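Ricin B lectin (Clostridium thermocellum, PDB 3VSF) probably hydrolyses beta-1,3-galactan from the chain end as a family 43 exo-beta-1,3-galactanase, carrying a ricin-type lectin module that binds galactose. Local coordinates at residues A[428-434]-A[480-485]. Sequence-based numbering, arbitrary orientation.
Sequences KEDGGVL and IIQQWS
Segments 428-434 and 480-485 lie on strands that meet in a short, strongly splayed antiparallel pairing within the ricin-type lectin domain, extended by the turn that leads into the first strand. The axes of the short strand pieces come within 4.4 Å at 131°. Leu434 N donates to Ile481 O (3.1 Å), and past the non-hydrogen-bonded pair Val433–Gln482 the bond from Gln483 N to Gly432 O is weak. Gly431 N, inside the type II turn Glu429–Gly432, bonds to Gln483 O at 2.8 Å.

Asp430 grips Trp484 at the strand end and Ser485 just beyond it. Its CB lies over the six-membered ring of Trp484 in a CH-pi contact, 3.6 Å from the centroid, and the carboxylate stacks on the same indole with planes 11° apart. OD1 accepts two bonds: Ser485 OG meets its syn lone pair, while Ser485 N approaches from above the carboxylate plane. Lys466, bonded to Ser485 OG, may further polarise this cluster.

Gln483, with CG anti to the backbone N (chi1 -173°) and an extended chain, sends NE2 to the turn, where it hydrogen-bonds Ser427 O and makes a weak bond to Glu429 O. At the other end, Leu434 CD2 packs on Ile481 CG2 (3.9 Å), beside Ile468. Strands 385-390, 432-437 and 479-484 all pair with one another, Ile387 bonding through the backbone to both Leu434 and Ile481, consistent with the pseudo-threefold core of a beta-trefoil.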
loop_
_atom_site.group_PDB
_atom_site.type_symbol
_atom_site.label_atom_id
_atom_site.label_comp_id
_atom_site.label_asym_id
_atom_site.label_seq_id
_atom_site.Cartn_x
_atom_site.Cartn_y
_atom_site.Cartn_z
ATOM N N LYS A 428 14.752 -19.261 -13.463
ATOM C CA LYS A 428 14.352 -20.658 -13.598
ATOM C C LYS A 428 15.553 -21.517 -13.970
ATOM O O LYS A 428 15.405 -22.690 -14.309
ATOM C CB LYS A 428 13.276 -20.807 -14.674
ATOM C CG LYS A 428 11.911 -20.257 -14.298
ATOM C CD LYS A 428 10.861 -21.358 -14.336
ATOM C CE LYS A 428 9.451 -20.788 -14.355
ATOM N NZ LYS A 428 8.416 -21.861 -14.353
ATOM N N GLU A 429 16.742 -20.928 -13.907
ATOM C CA GLU A 429 17.951 -21.592 -14.381
ATOM C C GLU A 429 18.827 -22.105 -13.242
ATOM O O GLU A 429 18.749 -21.615 -12.115
ATOM C CB GLU A 429 18.760 -20.638 -15.264
ATOM C CG GLU A 429 17.953 -19.993 -16.380
ATOM C CD GLU A 429 17.404 -21.007 -17.365
ATOM O OE1 GLU A 429 18.146 -21.943 -17.734
ATOM O OE2 GLU A 429 16.229 -20.871 -17.766
ATOM N N ASP A 430 19.657 -23.098 -13.544
ATOM C CA ASP A 430 20.645 -23.581 -12.589
ATOM C C ASP A 430 21.639 -22.472 -12.270
ATOM O O ASP A 430 22.045 -21.719 -13.154
ATOM C CB ASP A 430 21.392 -24.797 -13.144
ATOM C CG ASP A 430 20.560 -26.065 -13.104
ATOM O OD1 ASP A 430 19.618 -26.137 -12.287
ATOM O OD2 ASP A 430 20.858 -26.996 -13.883
ATOM N N GLY A 431 22.029 -22.374 -11.005
ATOM C CA GLY A 431 22.990 -21.373 -10.586
ATOM C C GLY A 431 22.335 -20.049 -10.254
ATOM O O GLY A 431 23.015 -19.079 -9.917
ATOM N N GLY A 432 21.010 -20.009 -10.354
ATOM C CA GLY A 432 20.254 -18.814 -10.027
ATOM C C GLY A 432 20.435 -18.417 -8.575
ATOM O O GLY A 432 20.026 -19.139 -7.667
ATOM N N VAL A 433 21.051 -17.259 -8.360
ATOM C CA VAL A 433 21.365 -16.785 -7.016
ATOM C C VAL A 433 20.127 -16.553 -6.155
ATOM O O VAL A 433 19.097 -16.085 -6.641
ATOM C CB VAL A 433 22.202 -15.490 -7.070
ATOM C CG1 VAL A 433 21.745 -14.504 -6.005
ATOM C CG2 VAL A 433 23.684 -15.808 -6.927
ATOM N N LEU A 434 20.235 -16.891 -4.873
ATOM C CA LEU A 434 19.177 -16.616 -3.907
ATOM C C LEU A 434 19.507 -15.371 -3.091
ATOM O O LEU A 434 20.656 -15.154 -2.709
ATOM C CB LEU A 434 18.967 -17.811 -2.975
ATOM C CG LEU A 434 17.858 -18.797 -3.349
ATOM C CD1 LEU A 434 17.996 -19.253 -4.792
ATOM C CD2 LEU A 434 17.856 -19.988 -2.402
ATOM N N ILE A 480 28.125 -19.158 -1.599
ATOM C CA ILE A 480 26.921 -18.629 -2.227
ATOM C C ILE A 480 25.786 -19.644 -2.224
ATOM O O ILE A 480 25.955 -20.779 -2.668
ATOM C CB ILE A 480 27.182 -18.176 -3.678
ATOM C CG1 ILE A 480 28.117 -16.966 -3.710
ATOM C CG2 ILE A 480 25.871 -17.844 -4.374
ATOM C CD1 ILE A 480 29.575 -17.306 -3.478
ATOM N N ILE A 481 24.629 -19.230 -1.716
ATOM C CA ILE A 481 23.432 -20.061 -1.763
ATOM C C ILE A 481 22.670 -19.775 -3.049
ATOM O O ILE A 481 22.377 -18.622 -3.363
ATOM C CB ILE A 481 22.515 -19.808 -0.556
ATOM C CG1 ILE A 481 23.262 -20.106 0.746
ATOM C CG2 ILE A 481 21.260 -20.658 -0.656
ATOM C CD1 ILE A 481 23.778 -21.524 0.840
ATOM N N GLN A 482 22.352 -20.828 -3.793
ATOM C CA GLN A 482 21.752 -20.670 -5.111
ATOM C C GLN A 482 20.594 -21.628 -5.352
ATOM O O GLN A 482 20.093 -22.276 -4.433
ATOM C CB GLN A 482 22.809 -20.878 -6.197
ATOM C CG GLN A 482 23.348 -22.299 -6.258
ATOM C CD GLN A 482 24.427 -22.476 -7.309
ATOM O OE1 GLN A 482 24.992 -21.504 -7.806
ATOM N NE2 GLN A 482 24.715 -23.726 -7.653
ATOM N N GLN A 483 20.184 -21.706 -6.612
ATOM C CA GLN A 483 19.092 -22.562 -7.040
ATOM C C GLN A 483 19.656 -23.587 -8.016
ATOM O O GLN A 483 20.438 -23.237 -8.899
ATOM C CB GLN A 483 18.026 -21.711 -7.726
ATOM C CG GLN A 483 16.750 -22.440 -8.088
ATOM C CD GLN A 483 15.786 -21.553 -8.851
ATOM O OE1 GLN A 483 14.642 -21.358 -8.439
ATOM N NE2 GLN A 483 16.246 -21.007 -9.971
ATOM N N TRP A 484 19.273 -24.850 -7.859
ATOM C CA TRP A 484 19.812 -25.901 -8.716
ATOM C C TRP A 484 18.896 -27.117 -8.772
ATOM O O TRP A 484 18.155 -27.394 -7.829
ATOM C CB TRP A 484 21.202 -26.315 -8.231
ATOM C CG TRP A 484 22.035 -26.995 -9.273
ATOM C CD1 TRP A 484 21.995 -28.312 -9.624
ATOM C CD2 TRP A 484 23.042 -26.390 -10.094
ATOM N NE1 TRP A 484 22.913 -28.565 -10.616
ATOM C CE2 TRP A 484 23.569 -27.402 -10.922
ATOM C CE3 TRP A 484 23.549 -25.093 -10.212
ATOM C CZ2 TRP A 484 24.574 -27.156 -11.853
ATOM C CZ3 TRP A 484 24.547 -24.850 -11.138
ATOM C CH2 TRP A 484 25.049 -25.876 -11.946
ATOM N N SER A 485 18.953 -27.842 -9.884
ATOM C CA SER A 485 18.148 -29.044 -10.062
ATOM C C SER A 485 18.456 -30.070 -8.979
ATOM O O SER A 485 19.576 -30.130 -8.471
ATOM C CB SER A 485 18.401 -29.656 -11.441
ATOM O OG SER A 485 18.140 -28.720 -12.472
#